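Side-chain contacts in SusD homolog (PDB 3IHV), which probably binds glycans at the outer membrane of Bacteroides thetaiotaomicron: residues D241-Q244 and L245-T249; G252-P256 and T257-I261; Y461-S464 and F465-H468. All blocks are in the same frame, centred on the assembly; numbering follows the deposited sequence.

Contact 1. Residues D241-Q244 and L245-T249; sequences DYEQ and LWKNT. With EDO (1,2-ethanediol), chain O.
Trp246 turns an edge of its indole toward the face of the Tyr242 ring. The phenol and the five-membered ring of the indole have their centroids 5.0 Å apart, with planes at 65°. This is a T-shaped stack. NE1 of Trp246 leads the approach and lies 3.4 Å from CE2 of Tyr242. The phenol is brought there because CG of Tyr242 stands anti to its backbone N (chi1 -167°). Leu245 CD1 touches CD1 of the same ring, and both residues are buried. The hydroxyl of Tyr242 is spoken for by Glu462 O, and Trp371 and Tyr393 also meet the indole. All this belongs to the first turns of helix 242-250. Glu243 O takes two N-H groups, straight from Lys247 N (3.0 Å) and more bent from Trp246 N (2.9 Å). Lys247 N comes nearly in line with the C=O, while Trp246 N stands above the carbonyl plane. The other side faces solvent more: Lys247 is exposed and Gln244 partly so, though Asn248 is buried. Gln244 bends at chi2 (66°), which brings its amide to Asn248: NE2 donates to OD1 of Asn248 at 2.9 Å and nearly straight. The donor comes from above the carbonyl plane of Asn248. A 1,2-ethanediol, probably from the crystallisation liquor, joins both ends of the Gln244 amide, with OE1 accepting from its O1 at 2.7 Å and NE2 donating to its O2. The extended Lys247 passes Glu243 with its CE 3.2 Å from OE2 of Glu243, while its NZ stays 4.1 Å from that oxygen, too far for a salt bridge.

Contact 2. Residues G252-P256 and T257-I261; sequences GTWDP and TESLI
Asp255 and Thr257 form an Asx turn just before strand 259-263. OD1 of Asp255 accepts from the backbone N of Thr257 at 2.9 Å. The same oxygen accepts from OG1 of Thr257 at 2.7 Å. Both donors come from one face of the carboxylate, the amide further out of its plane than the hydroxyl. The Asp255 carboxylate is swung over to Thr257 with CG opposite the backbone N (chi1 -178°). Thr257 answers with OG1 beside its own N (chi1 -59°), which lets one residue present two donors to one oxygen. The two side chains lie side by side and point the same way. Trp254 also has CG opposite its N (chi1 171°), which carries the indole toward Ser259: CZ3 lies 3.6 Å from OG of Ser259, and CH2 lies 3.3 Å from the carbonyl O of Ser259. Pro256 N lies over one face of the indole, offset toward the rim. That serine hydroxyl is hydrogen-bonded to Glu262. Beyond it, Leu260 and Ile261 make a classic beta bulge opposite Leu395. One water links Asp255 O to Ser259 N. Another donates to Pro256 O at 2.9 Å and to Ser259 O at 2.7 Å.

Contact 3. Residues Y461-S464 and F465-H468; sequences YELS and FEGH
The Phe465 ring carries CB of Ser464 over one face, 3.8 Å from its centroid and 18° off the ring normal, a CH-pi contact between neighbours in sequence. OG of Ser464 lies 3.4 Å from both CD2 and CE2 of Phe465. The imidazole of His468 has the carbonyl O of Glu466 over one face, offset toward the rim. At its edge, near the ring plane, it meets Leu463, whose CB is 4.0 Å from CD2 of His468. Glu466 crosses Leu463 at about a right angle. Its CG lies beside the backbone N (chi1 -65°) and the chain then runs extended, taking OE2 to 3.5 Å from CA of Leu463. The carboxylate is buried, and Lys370 and Arg396 hold OE2 by salt bridges, which would favour its charged form. The backbone closes through Glu466 N, which donates to Leu463 O at 3.0 Å. A water donates to that same oxygen and accepts from His468 N, so the carbonyl serves two donors. Phe465 has a positive phi (74°), as the third position of the turn requires. Leu463 to Glu466 is thus a type II beta turn, which leads the chain out of helix 448-463 toward helix 469-475.

Contacts 1, 2 and 3 follow in that order along the chain. The first two have centres 10 Å apart. Helix 242-250 carries contact 1, and the chain then runs through contact 2 into strand 259-263. Asn248 O and Thr253 N, 3.0 Å apart, probably form a hydrogen bond where they join. Contact 3 comes some 200 residues later, at the end of helix 448-463 and in the loop after it, yet its centre is only 14 Å from that of contact 1. Trp246 CH2 packs 3.4 Å from Glu466 OE2. Contacts 2 and 3 do not touch, but Arg396 of strand 392-396, partner of strand 259-263, pairs with Glu258, Glu462 and Glu466. Segments distant in sequence thus meet around this arginine and two-stranded sheet, within the SusD-family fold.

Contact 1. Residues D241-Q244 and L245-T249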
# COMPACT_ATOMS: atom_id res chain seq x y z
N ASP A 241 -6.11 19.95 3.24
CA ASP A 241 -7.08 19.50 2.26
C ASP A 241 -6.81 18.08 1.77
O ASP A 241 -5.77 17.79 1.20
CB ASP A 241 -7.08 20.44 1.08
CG ASP A 241 -7.48 21.83 1.46
OD1 ASP A 241 -8.46 22.00 2.21
OD2 ASP A 241 -6.82 22.77 0.97
N TYR A 242 -7.77 17.19 1.99
CA TYR A 242 -7.63 15.79 1.55
C TYR A 242 -7.28 15.70 0.08
O TYR A 242 -6.47 14.86 -0.30
CB TYR A 242 -8.91 15.03 1.80
CG TYR A 242 -8.79 13.55 1.69
CD1 TYR A 242 -8.14 12.80 2.69
CD2 TYR A 242 -9.40 12.87 0.66
CE1 TYR A 242 -8.08 11.42 2.60
CE2 TYR A 242 -9.35 11.52 0.58
CZ TYR A 242 -8.69 10.79 1.54
OH TYR A 242 -8.64 9.42 1.39
N GLU A 243 -7.91 16.55 -0.72
CA GLU A 243 -7.68 16.57 -2.17
C GLU A 243 -6.21 16.82 -2.52
O GLU A 243 -5.71 16.31 -3.50
CB GLU A 243 -8.61 17.58 -2.86
CG GLU A 243 -8.43 17.63 -4.38
CD GLU A 243 -9.45 18.49 -5.11
OE1 GLU A 243 -10.45 18.89 -4.50
OE2 GLU A 243 -9.21 18.79 -6.30
N GLN A 244 -5.53 17.62 -1.69
CA GLN A 244 -4.13 17.93 -1.93
C GLN A 244 -3.25 16.70 -1.97
O GLN A 244 -2.23 16.68 -2.66
CB GLN A 244 -3.61 18.95 -0.89
CG GLN A 244 -2.29 19.60 -1.29
CD GLN A 244 -2.43 20.49 -2.53
OE1 GLN A 244 -3.33 21.30 -2.61
NE2 GLN A 244 -1.52 20.34 -3.48
N LEU A 245 -3.58 15.67 -1.18
CA LEU A 245 -2.82 14.46 -1.28
C LEU A 245 -2.79 13.88 -2.71
O LEU A 245 -1.75 13.34 -3.15
CB LEU A 245 -3.41 13.37 -0.37
CG LEU A 245 -3.27 13.55 1.14
CD1 LEU A 245 -4.25 12.69 1.90
CD2 LEU A 245 -1.80 13.30 1.58
N TRP A 246 -3.91 13.98 -3.41
CA TRP A 246 -4.06 13.36 -4.74
C TRP A 246 -3.45 14.28 -5.79
O TRP A 246 -2.76 13.82 -6.73
CB TRP A 246 -5.57 12.92 -4.97
CG TRP A 246 -5.97 12.22 -3.71
CD1 TRP A 246 -6.83 12.65 -2.76
CD2 TRP A 246 -5.32 11.07 -3.16
NE1 TRP A 246 -6.79 11.82 -1.68
CE2 TRP A 246 -5.87 10.84 -1.90
CE3 TRP A 246 -4.36 10.18 -3.65
CZ2 TRP A 246 -5.47 9.78 -1.11
CZ3 TRP A 246 -3.97 9.13 -2.84
CH2 TRP A 246 -4.51 8.95 -1.60
N LYS A 247 -3.65 15.59 -5.62
CA LYS A 247 -2.96 16.55 -6.47
C LYS A 247 -1.46 16.29 -6.38
O LYS A 247 -0.78 16.18 -7.40
CB LYS A 247 -3.24 18.02 -6.06
CG LYS A 247 -4.69 18.44 -6.21
CD LYS A 247 -4.91 19.91 -5.83
CE LYS A 247 -6.38 20.33 -5.96
NZ LYS A 247 -6.60 21.84 -5.65
N ASN A 248 -0.94 16.17 -5.16
CA ASN A 248 0.49 15.99 -4.98
C ASN A 248 1.04 14.71 -5.59
O ASN A 248 2.01 14.73 -6.36
CB ASN A 248 0.86 15.99 -3.48
CG ASN A 248 0.74 17.34 -2.83
OD1 ASN A 248 0.56 18.37 -3.49
ND2 ASN A 248 0.93 17.35 -1.51
N THR A 249 0.41 13.59 -5.26
CA THR A 249 0.93 12.30 -5.72
C THR A 249 0.84 12.11 -7.25
O THR A 249 1.66 11.42 -7.83
CB THR A 249 0.27 11.14 -4.93
OG1 THR A 249 1.18 10.02 -4.88
CG2 THR A 249 -1.07 10.75 -5.55
C1 EDO O . -2.12 24.12 -3.62
O1 EDO O . -3.52 23.80 -3.51
C2 EDO O . -1.67 23.98 -5.06
O2 EDO O . -1.79 22.62 -5.52

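Contact 2. Residues G252-P256 and T257-I261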
# COMPACT_ATOMS: atom_id res chain seq x y z
N GLY A 252 3.99 14.48 -8.86
CA GLY A 252 5.37 14.34 -8.43
C GLY A 252 5.79 15.38 -7.43
O GLY A 252 6.92 15.84 -7.47
N THR A 253 4.86 15.78 -6.58
CA THR A 253 5.11 16.80 -5.56
C THR A 253 5.33 16.13 -4.22
O THR A 253 4.41 15.52 -3.65
CB THR A 253 3.96 17.75 -5.44
OG1 THR A 253 3.81 18.41 -6.69
CG2 THR A 253 4.24 18.86 -4.38
N TRP A 254 6.58 16.22 -3.76
CA TRP A 254 6.93 15.69 -2.45
C TRP A 254 6.64 16.73 -1.38
O TRP A 254 7.13 17.83 -1.45
CB TRP A 254 8.42 15.36 -2.39
CG TRP A 254 8.91 15.02 -1.04
CD1 TRP A 254 9.75 15.80 -0.26
CD2 TRP A 254 8.64 13.83 -0.27
NE1 TRP A 254 9.98 15.17 0.95
CE2 TRP A 254 9.31 13.98 0.98
CE3 TRP A 254 7.89 12.68 -0.49
CZ2 TRP A 254 9.27 13.00 1.96
CZ3 TRP A 254 7.85 11.71 0.51
CH2 TRP A 254 8.53 11.88 1.71
N ASP A 255 5.88 16.32 -0.37
CA ASP A 255 5.62 17.13 0.80
C ASP A 255 5.78 16.16 1.99
O ASP A 255 4.98 15.24 2.14
CB ASP A 255 4.20 17.73 0.80
CG ASP A 255 3.92 18.63 2.01
OD1 ASP A 255 4.61 18.50 3.05
OD2 ASP A 255 2.96 19.46 1.92
N PRO A 256 6.81 16.36 2.81
CA PRO A 256 7.04 15.39 3.89
C PRO A 256 6.06 15.48 5.07
O PRO A 256 6.14 14.67 5.98
CB PRO A 256 8.44 15.78 4.39
CG PRO A 256 8.47 17.24 4.25
CD PRO A 256 7.72 17.52 2.92
N THR A 257 5.16 16.45 5.07
CA THR A 257 4.21 16.61 6.16
C THR A 257 3.47 15.33 6.52
O THR A 257 3.55 14.85 7.64
CB THR A 257 3.21 17.74 5.86
OG1 THR A 257 3.92 18.97 5.66
CG2 THR A 257 2.24 17.91 7.03
N GLU A 258 2.73 14.81 5.55
CA GLU A 258 1.92 13.59 5.70
C GLU A 258 2.49 12.37 5.01
O GLU A 258 2.35 11.25 5.47
CB GLU A 258 0.49 13.87 5.20
CG GLU A 258 -0.46 12.71 5.44
CD GLU A 258 -1.93 13.01 5.27
OE1 GLU A 258 -2.32 14.19 5.01
OE2 GLU A 258 -2.68 12.02 5.41
N SER A 259 3.09 12.56 3.85
CA SER A 259 3.63 11.46 3.10
C SER A 259 4.90 10.92 3.77
O SER A 259 5.93 11.57 3.79
CB SER A 259 4.00 11.93 1.69
OG SER A 259 4.40 10.80 0.96
N LEU A 260 4.83 9.71 4.28
CA LEU A 260 5.96 9.08 4.96
C LEU A 260 6.74 8.14 4.00
O LEU A 260 7.94 8.34 3.79
CB LEU A 260 5.45 8.37 6.20
CG LEU A 260 4.79 9.28 7.25
CD1 LEU A 260 4.31 8.41 8.42
CD2 LEU A 260 5.70 10.42 7.76
N ILE A 261 6.04 7.19 3.37
CA ILE A 261 6.63 6.26 2.43
C ILE A 261 5.82 6.39 1.14
O ILE A 261 4.67 6.00 1.08
CB ILE A 261 6.63 4.80 2.94
CG1 ILE A 261 7.36 4.72 4.28
CG2 ILE A 261 7.29 3.88 1.85
CD1 ILE A 261 7.31 3.32 4.96
O HOH W 1 2.48 15.16 2.52
O HOH W 2 7.92 12.47 5.35

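Contact 3. Residues Y461-S464 and F465-H468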
# COMPACT_ATOMS: atom_id res chain seq x y z
N TYR A 461 -12.61 4.46 5.14
CA TYR A 461 -12.90 5.85 4.72
C TYR A 461 -11.66 6.69 4.48
O TYR A 461 -11.65 7.55 3.57
CB TYR A 461 -13.85 6.54 5.70
CG TYR A 461 -15.24 5.90 5.83
CD1 TYR A 461 -15.78 5.10 4.82
CD2 TYR A 461 -16.05 6.21 6.90
CE1 TYR A 461 -17.06 4.58 4.92
CE2 TYR A 461 -17.34 5.72 7.00
CZ TYR A 461 -17.84 4.90 6.01
OH TYR A 461 -19.12 4.41 6.12
N GLU A 462 -10.60 6.42 5.23
CA GLU A 462 -9.39 7.21 5.07
C GLU A 462 -8.47 6.72 3.97
O GLU A 462 -7.89 7.53 3.21
CB GLU A 462 -8.61 7.25 6.40
CG GLU A 462 -7.33 8.08 6.32
CD GLU A 462 -7.55 9.55 5.95
OE1 GLU A 462 -8.69 10.10 6.13
OE2 GLU A 462 -6.58 10.16 5.41
N LEU A 463 -8.32 5.41 3.88
CA LEU A 463 -7.29 4.78 3.07
C LEU A 463 -7.77 3.93 1.89
O LEU A 463 -6.99 3.18 1.31
CB LEU A 463 -6.45 3.89 4.00
CG LEU A 463 -5.84 4.57 5.22
CD1 LEU A 463 -5.36 3.49 6.23
CD2 LEU A 463 -4.71 5.45 4.82
N SER A 464 -9.05 4.03 1.53
CA SER A 464 -9.63 3.20 0.50
C SER A 464 -8.77 3.14 -0.73
O SER A 464 -8.25 4.16 -1.14
CB SER A 464 -11.04 3.68 0.11
OG SER A 464 -11.06 5.00 -0.41
N PHE A 465 -8.58 1.91 -1.27
CA PHE A 465 -7.89 1.68 -2.55
C PHE A 465 -6.36 1.87 -2.49
O PHE A 465 -5.68 1.61 -3.48
CB PHE A 465 -8.52 2.50 -3.68
CG PHE A 465 -10.00 2.55 -3.61
CD1 PHE A 465 -10.75 1.36 -3.57
CD2 PHE A 465 -10.68 3.77 -3.52
CE1 PHE A 465 -12.13 1.41 -3.44
CE2 PHE A 465 -12.06 3.80 -3.39
CZ PHE A 465 -12.78 2.62 -3.33
N GLU A 466 -5.82 2.30 -1.34
CA GLU A 466 -4.38 2.54 -1.20
C GLU A 466 -3.57 1.27 -0.79
O GLU A 466 -2.40 1.35 -0.43
CB GLU A 466 -4.12 3.66 -0.19
CG GLU A 466 -4.65 5.00 -0.63
CD GLU A 466 -4.51 6.07 0.44
OE1 GLU A 466 -3.39 6.30 0.96
OE2 GLU A 466 -5.55 6.69 0.76
N GLY A 467 -4.23 0.11 -0.83
CA GLY A 467 -3.56 -1.17 -0.70
C GLY A 467 -3.50 -1.82 0.65
O GLY A 467 -2.74 -2.77 0.83
N HIS A 468 -4.31 -1.33 1.58
CA HIS A 468 -4.28 -1.82 2.96
C HIS A 468 -5.42 -2.69 3.39
O HIS A 468 -5.32 -3.43 4.38
CB HIS A 468 -4.23 -0.61 3.93
CG HIS A 468 -3.18 0.37 3.55
ND1 HIS A 468 -1.83 0.03 3.52
CD2 HIS A 468 -3.28 1.62 3.05
CE1 HIS A 468 -1.15 1.07 3.05
NE2 HIS A 468 -2.00 2.04 2.77
O HOH W 3 -6.78 0.54 1.86